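Local coordinates for protein glycoside Hydrolase (Bacteroides uniformis, PDB 5TA0) that probably hydrolyses agarose chains as a glycoside hydrolase of family GH86, binding neoagarooctaose in its cleft, at residues 284-289 against 328-333; 339-344 against 483-488. One frame throughout, in Å; residues are numbered along the deposited sequence.

Interaction 1: residues 284-289 against 328-333; sequences DFPCKD and AQTHDY. With GAL (beta-D-galactopyranose), chain C; AAL (3,6-anhydro-alpha-L-galactopyranose), chain B; SO4 (sulfate ion), chain E.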
loop_
_atom_site.group_PDB
_atom_site.type_symbol
_atom_site.label_atom_id
_atom_site.label_comp_id
_atom_site.label_asym_id
_atom_site.label_seq_id
_atom_site.Cartn_x
_atom_site.Cartn_y
_atom_site.Cartn_z
ATOM N N ASP A 284 -0.073 10.472 0.392
ATOM C CA ASP A 284 0.760 11.669 0.525
ATOM C C ASP A 284 -0.120 12.889 0.280
ATOM O O ASP A 284 -1.075 12.836 -0.492
ATOM C CB ASP A 284 1.847 11.676 -0.557
ATOM C CG ASP A 284 3.031 10.749 -0.251
ATOM O OD1 ASP A 284 3.306 10.453 0.933
ATOM O OD2 ASP A 284 3.715 10.374 -1.224
ATOM N N PHE A 285 0.246 13.979 0.935
ATOM C CA PHE A 285 -0.382 15.296 0.693
ATOM C C PHE A 285 0.650 16.262 0.084
ATOM O O PHE A 285 1.255 17.077 0.799
ATOM C CB PHE A 285 -0.959 15.922 1.975
ATOM C CG PHE A 285 -2.178 15.248 2.571
ATOM C CD1 PHE A 285 -2.879 14.224 1.969
ATOM C CD2 PHE A 285 -2.656 15.727 3.784
ATOM C CE1 PHE A 285 -4.020 13.696 2.570
ATOM C CE2 PHE A 285 -3.774 15.199 4.401
ATOM C CZ PHE A 285 -4.464 14.187 3.779
ATOM N N PRO A 286 0.863 16.207 -1.234
ATOM C CA PRO A 286 1.842 17.124 -1.857
ATOM C C PRO A 286 1.415 18.577 -1.935
ATOM O O PRO A 286 2.274 19.425 -2.178
ATOM C CB PRO A 286 2.010 16.551 -3.260
ATOM C CG PRO A 286 0.702 15.853 -3.517
ATOM C CD PRO A 286 0.331 15.242 -2.214
ATOM N N CYS A 287 0.145 18.877 -1.738
ATOM C CA CYS A 287 -0.343 20.251 -1.938
ATOM C C CYS A 287 -1.668 20.464 -1.214
ATOM O O CYS A 287 -2.731 20.419 -1.821
ATOM C CB CYS A 287 -0.474 20.542 -3.429
ATOM S SG CYS A 287 -1.477 19.380 -4.364
ATOM N N LYS A 288 -1.575 20.640 0.096
ATOM C CA LYS A 288 -2.742 20.926 0.927
ATOM C C LYS A 288 -2.592 22.344 1.444
ATOM O O LYS A 288 -1.822 22.601 2.379
ATOM C CB LYS A 288 -2.874 19.932 2.078
ATOM C CG LYS A 288 -4.162 20.099 2.873
ATOM C CD LYS A 288 -4.312 19.025 3.924
ATOM C CE LYS A 288 -5.636 19.119 4.647
ATOM N NZ LYS A 288 -5.714 20.302 5.541
ATOM N N ASP A 289 -3.298 23.263 0.794
ATOM C CA ASP A 289 -3.157 24.708 1.067
ATOM C C ASP A 289 -1.678 25.125 1.006
ATOM O O ASP A 289 -1.177 25.830 1.904
ATOM C CB ASP A 289 -3.770 25.083 2.425
ATOM C CG ASP A 289 -5.246 24.751 2.521
ATOM O OD1 ASP A 289 -6.012 25.088 1.587
ATOM O OD2 ASP A 289 -5.642 24.173 3.554
ATOM N N ALA A 328 -1.270 9.752 -3.859
ATOM C CA ALA A 328 -1.379 11.130 -3.343
ATOM C C ALA A 328 -2.831 11.581 -3.391
ATOM O O ALA A 328 -3.610 11.169 -4.269
ATOM C CB ALA A 328 -0.529 12.078 -4.169
ATOM N N GLN A 329 -3.194 12.425 -2.437
ATOM C CA GLN A 329 -4.404 13.220 -2.530
ATOM C C GLN A 329 -3.931 14.624 -2.873
ATOM O O GLN A 329 -3.081 15.152 -2.167
ATOM C CB GLN A 329 -5.170 13.188 -1.213
ATOM C CG GLN A 329 -6.392 14.078 -1.246
ATOM C CD GLN A 329 -7.380 13.849 -0.139
ATOM O OE1 GLN A 329 -7.123 13.112 0.824
ATOM N NE2 GLN A 329 -8.541 14.536 -0.262
ATOM N N THR A 330 -4.505 15.213 -3.908
ATOM C CA THR A 330 -3.983 16.462 -4.481
ATOM C C THR A 330 -4.944 17.643 -4.216
ATOM O O THR A 330 -5.516 18.194 -5.131
ATOM C CB THR A 330 -3.693 16.304 -5.988
ATOM O OG1 THR A 330 -4.875 15.924 -6.687
ATOM C CG2 THR A 330 -2.596 15.252 -6.246
ATOM N N HIS A 331 -5.074 18.034 -2.960
ATOM C CA HIS A 331 -6.154 18.971 -2.543
ATOM C C HIS A 331 -6.198 20.226 -3.405
ATOM O O HIS A 331 -7.248 20.598 -3.890
ATOM C CB HIS A 331 -5.960 19.446 -1.127
ATOM C CG HIS A 331 -5.990 18.353 -0.125
ATOM N ND1 HIS A 331 -4.892 17.570 0.140
ATOM C CD2 HIS A 331 -6.978 17.909 0.677
ATOM C CE1 HIS A 331 -5.209 16.677 1.059
ATOM N NE2 HIS A 331 -6.473 16.851 1.393
ATOM N N ASP A 332 -5.038 20.853 -3.584
ATOM C CA ASP A 332 -4.993 22.143 -4.292
ATOM C C ASP A 332 -5.306 22.019 -5.771
ATOM O O ASP A 332 -5.503 23.041 -6.443
ATOM C CB ASP A 332 -3.633 22.838 -4.103
ATOM C CG ASP A 332 -3.354 23.244 -2.644
ATOM O OD1 ASP A 332 -4.266 23.199 -1.807
ATOM O OD2 ASP A 332 -2.185 23.575 -2.343
ATOM N N TYR A 333 -5.384 20.796 -6.309
ATOM C CA TYR A 333 -5.737 20.550 -7.699
ATOM C C TYR A 333 -7.058 19.805 -7.885
ATOM O O TYR A 333 -7.425 19.490 -8.996
ATOM C CB TYR A 333 -4.612 19.765 -8.383
ATOM C CG TYR A 333 -3.419 20.614 -8.670
ATOM C CD1 TYR A 333 -2.454 20.864 -7.704
ATOM C CD2 TYR A 333 -3.256 21.186 -9.919
ATOM C CE1 TYR A 333 -1.360 21.680 -7.984
ATOM C CE2 TYR A 333 -2.173 21.983 -10.213
ATOM C CZ TYR A 333 -1.240 22.244 -9.244
ATOM O OH TYR A 333 -0.145 23.042 -9.587
HETATM C C1 GAL C . -9.586 17.819 3.731
HETATM C C2 GAL C . -10.067 16.981 2.566
HETATM C C3 GAL C . -10.303 15.531 2.980
HETATM C C4 GAL C . -9.096 14.983 3.729
HETATM C C5 GAL C . -8.748 15.912 4.884
HETATM C C6 GAL C . -7.594 15.378 5.710
HETATM O O1 GAL C . -9.242 19.156 3.321
HETATM O O2 GAL C . -11.298 17.486 2.052
HETATM O O3 GAL C . -10.588 14.820 1.771
HETATM O O4 GAL C . -7.959 14.876 2.860
HETATM O O5 GAL C . -8.436 17.198 4.329
HETATM O O6 GAL C . -7.325 16.259 6.801
HETATM C C1 AAL B . -11.280 13.581 1.946
HETATM C C2 AAL B . -12.274 13.450 0.793
HETATM C C3 AAL B . -12.715 12.010 0.715
HETATM C C4 AAL B . -11.546 11.097 0.468
HETATM C C5 AAL B . -10.916 11.161 1.830
HETATM C C6 AAL B . -12.111 10.956 2.730
HETATM O O2 AAL B . -11.673 13.835 -0.450
HETATM O O3 AAL B . -13.187 11.603 2.014
HETATM O O4 AAL B . -12.033 9.794 0.251
HETATM O O5 AAL B . -10.364 12.472 1.980
HETATM S S SO4 E . -10.651 17.291 -1.735
HETATM O O1 SO4 E . -9.528 16.420 -2.148
HETATM O O2 SO4 E . -11.334 16.708 -0.545
HETATM O O3 SO4 E . -11.623 17.379 -2.851
HETATM O O4 SO4 E . -10.103 18.630 -1.403
HETATM O O HOH W 1 -2.195 17.406 -0.916
#
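H331 points an edge of its imidazole at the face of F285, a T-shaped pair in the wall of the glycan pocket, where neighbouring parallel strands of the barrel, 277-285 and 321-326, run out into loops. CE1 of H331 sits over the centre of the F285 ring, 3.5 Å from F285 CD1, with the planes 85° apart. The imidazole is itself sandwiched: K288 CG packs over one face in a CH-pi contact, and Q329 CG lies toward the rim of the other. K288 reaches there with its CG anti to the backbone N (chi1 -173°), and its chain runs on across the ring until CE meets GAL O5.

At its far edge H331 NE2 donates to GAL O4 at 2.9 Å. The same hydroxyl donates to Q329 OE1, while Q329 NE2 donates to GAL O3 and to an oxygen of a sulfate that probably came from the crystallisation liquor, so both ends of this amide are engaged and its rotation is fixed. Behind the ring, a single water bonds to H331 ND1, takes a hydrogen bond from C287 N and gives one to Q329 O, tying the histidine to both backbones.

Further back the two backbones are joined directly. Q329 N donates to D284 O at 2.9 Å beside the parallel bridge of D284 with A328, and D332 N donates to C287 O. C287 also sets its sulfur at the edge of the Y333 ring, 3.8 Å from CD1. At the outer end, D289 N bonds to D332 OD1 at 2.8 Å through the syn lone pair of that oxygen.

Interaction 2: residues 339-344 against 483-488; sequences SPYRDW and GKDGVP. With EDO (1,2-ethanediol), chain K.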
loop_
_atom_site.group_PDB
_atom_site.type_symbol
_atom_site.label_atom_id
_atom_site.label_comp_id
_atom_site.label_asym_id
_atom_site.label_seq_id
_atom_site.Cartn_x
_atom_site.Cartn_y
_atom_site.Cartn_z
ATOM N N SER A 339 -4.967 17.572 -15.472
ATOM C CA SER A 339 -3.704 17.993 -16.068
ATOM C C SER A 339 -2.659 16.904 -16.001
ATOM O O SER A 339 -2.675 16.070 -15.081
ATOM C CB SER A 339 -3.144 19.239 -15.399
ATOM O OG SER A 339 -2.808 19.001 -14.050
ATOM N N PRO A 340 -1.684 16.941 -16.906
ATOM C CA PRO A 340 -0.556 16.047 -16.773
ATOM C C PRO A 340 0.171 16.232 -15.445
ATOM O O PRO A 340 0.625 15.237 -14.847
ATOM C CB PRO A 340 0.339 16.438 -17.953
ATOM C CG PRO A 340 -0.635 16.915 -18.998
ATOM C CD PRO A 340 -1.689 17.632 -18.219
ATOM N N TYR A 341 0.289 17.462 -14.961
ATOM C CA TYR A 341 0.960 17.716 -13.694
ATOM C C TYR A 341 0.262 17.025 -12.516
ATOM O O TYR A 341 0.924 16.430 -11.627
ATOM C CB TYR A 341 1.092 19.213 -13.422
ATOM C CG TYR A 341 1.807 19.522 -12.144
ATOM C CD1 TYR A 341 3.162 19.241 -11.992
ATOM C CD2 TYR A 341 1.133 20.079 -11.072
ATOM C CE1 TYR A 341 3.822 19.517 -10.810
ATOM C CE2 TYR A 341 1.783 20.362 -9.882
ATOM C CZ TYR A 341 3.134 20.084 -9.750
ATOM O OH TYR A 341 3.746 20.379 -8.555
ATOM N N ARG A 342 -1.068 17.097 -12.468
ATOM C CA ARG A 342 -1.767 16.433 -11.377
ATOM C C ARG A 342 -1.498 14.923 -11.404
ATOM O O ARG A 342 -1.284 14.324 -10.349
ATOM C CB ARG A 342 -3.250 16.735 -11.444
ATOM C CG ARG A 342 -3.977 16.316 -10.177
ATOM C CD ARG A 342 -5.422 16.727 -10.172
ATOM N NE ARG A 342 -6.216 16.004 -11.151
ATOM C CZ ARG A 342 -7.422 16.378 -11.558
ATOM N NH1 ARG A 342 -8.054 15.662 -12.474
ATOM N NH2 ARG A 342 -7.999 17.474 -11.081
ATOM N N ASP A 343 -1.452 14.338 -12.592
ATOM C CA ASP A 343 -1.072 12.918 -12.725
ATOM C C ASP A 343 0.357 12.666 -12.218
ATOM O O ASP A 343 0.594 11.657 -11.540
ATOM C CB ASP A 343 -1.214 12.425 -14.151
ATOM C CG ASP A 343 -2.642 12.166 -14.593
ATOM O OD1 ASP A 343 -3.566 12.167 -13.760
ATOM O OD2 ASP A 343 -2.819 11.979 -15.822
ATOM N N TRP A 344 1.312 13.553 -12.509
ATOM C CA TRP A 344 2.676 13.438 -11.979
ATOM C C TRP A 344 2.678 13.387 -10.446
ATOM O O TRP A 344 3.368 12.562 -9.826
ATOM C CB TRP A 344 3.581 14.581 -12.464
ATOM C CG TRP A 344 4.831 14.730 -11.675
ATOM C CD1 TRP A 344 5.127 15.713 -10.776
ATOM C CD2 TRP A 344 5.933 13.814 -11.627
ATOM N NE1 TRP A 344 6.348 15.499 -10.208
ATOM C CE2 TRP A 344 6.869 14.334 -10.706
ATOM C CE3 TRP A 344 6.227 12.608 -12.279
ATOM C CZ2 TRP A 344 8.085 13.700 -10.432
ATOM C CZ3 TRP A 344 7.436 11.963 -11.978
ATOM C CH2 TRP A 344 8.343 12.518 -11.068
ATOM N N GLY A 483 8.893 21.913 -14.116
ATOM C CA GLY A 483 8.509 22.314 -12.785
ATOM C C GLY A 483 7.013 22.270 -12.543
ATOM O O GLY A 483 6.282 21.529 -13.222
ATOM N N LYS A 484 6.554 23.064 -11.586
ATOM C CA LYS A 484 5.122 23.083 -11.230
ATOM C C LYS A 484 4.285 23.361 -12.450
ATOM O O LYS A 484 4.588 24.271 -13.232
ATOM C CB LYS A 484 4.853 24.110 -10.138
ATOM C CG LYS A 484 3.420 24.123 -9.607
ATOM C CD LYS A 484 3.299 25.036 -8.399
ATOM C CE LYS A 484 1.901 24.978 -7.784
ATOM N NZ LYS A 484 0.871 25.607 -8.648
ATOM N N ASP A 485 3.218 22.579 -12.615
ATOM C CA ASP A 485 2.344 22.617 -13.773
ATOM C C ASP A 485 2.977 22.197 -15.077
ATOM O O ASP A 485 2.406 22.410 -16.167
ATOM C CB ASP A 485 1.622 23.974 -13.869
ATOM C CG ASP A 485 0.778 24.237 -12.644
ATOM O OD1 ASP A 485 -0.030 23.359 -12.259
ATOM O OD2 ASP A 485 0.944 25.290 -12.019
ATOM N N GLY A 486 4.102 21.489 -14.963
ATOM C CA GLY A 486 4.776 20.899 -16.106
ATOM C C GLY A 486 4.186 19.562 -16.531
ATOM O O GLY A 486 3.020 19.260 -16.234
ATOM N N VAL A 487 4.992 18.727 -17.190
ATOM C CA VAL A 487 4.510 17.414 -17.654
ATOM C C VAL A 487 5.455 16.291 -17.259
ATOM O O VAL A 487 6.676 16.470 -17.224
ATOM C CB VAL A 487 4.303 17.378 -19.172
ATOM C CG1 VAL A 487 3.279 18.429 -19.598
ATOM C CG2 VAL A 487 5.609 17.537 -19.934
ATOM N N PRO A 488 4.902 15.105 -16.952
ATOM C CA PRO A 488 5.768 13.961 -16.753
ATOM C C PRO A 488 6.317 13.447 -18.071
ATOM O O PRO A 488 5.620 13.420 -19.090
ATOM C CB PRO A 488 4.829 12.932 -16.102
ATOM C CG PRO A 488 3.495 13.254 -16.667
ATOM C CD PRO A 488 3.481 14.763 -16.803
HETATM C C1 EDO K . 9.349 26.247 -10.833
HETATM O O1 EDO K . 9.217 25.764 -12.178
HETATM C C2 EDO K . 9.599 25.074 -9.898
HETATM O O2 EDO K . 8.367 24.371 -9.769
HETATM O O HOH W 2 -1.648 21.885 -13.856
HETATM O O HOH W 3 0.413 19.847 -16.825
#
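Y341, in the first turn of helix 340-358, lays its ring against the type II beta turn G483-G486 that leads into strand 487-495 of the beta-sandwich region. Its CB starts the contact 3.4 Å from G486 O. A chi1 of -179° turns the ring away from its own backbone N and flat against the turn, and D485 N stands 3.3 Å above the plane, over the ring centre. CD1 comes within 3.4 Å of that nitrogen, while CD2 has D485 OD1 for a neighbour. Farther along, CE1 and CZ meet K484 CA, an off-centre CH-pi contact, and the OH at the tip lies 3.9 Å from K484 CG.

The same turn is closed by G486 N bonding to G483 O, and its charged side chains, K484 and D485, form a weak salt bridge, with Y333 as a further polar partner of both.

Beside the ring, P340 CB packs on P488 CD at 3.7 Å and on V487 CG1, and P488 CB leans toward W344 CE3. Two waters span the join: one accepts from Y341 N and donates to G486 O, the other links S339 OG, which also caps R342 N, to D485 OD1.

Cutting Y341 back to an alanine removes the ring, and the peptide between K484 and D485 would probably lose its aromatic support, with a gap opened between turn and helix.

The direct contacts are ring-to-peptide and apolar, so the helix start and the turn meet through van der Waals contact, with water carrying the polar links between them.

How the interactions relate
Interactions 1 and 2 follow in series along the chain, the loop 328-333 of the first leading on to helix 340-358 of the second, and their centres are 13 Å apart. Y333 joins them: its OH probably bonds to both D485 and K484 of the turn, and its ring meets that of Y341. T330 likewise packs on R342. Both contacts are partly buried, but interaction 1 lies at the strand ends of the barrel and lines the glycan pocket, with direct backbone bonds and polar groups committed to sugar. Interaction 2, farther from the chain's centre, joins the barrel to the beta-sandwich region through apolar packing and bridging waters, with more exposed residues.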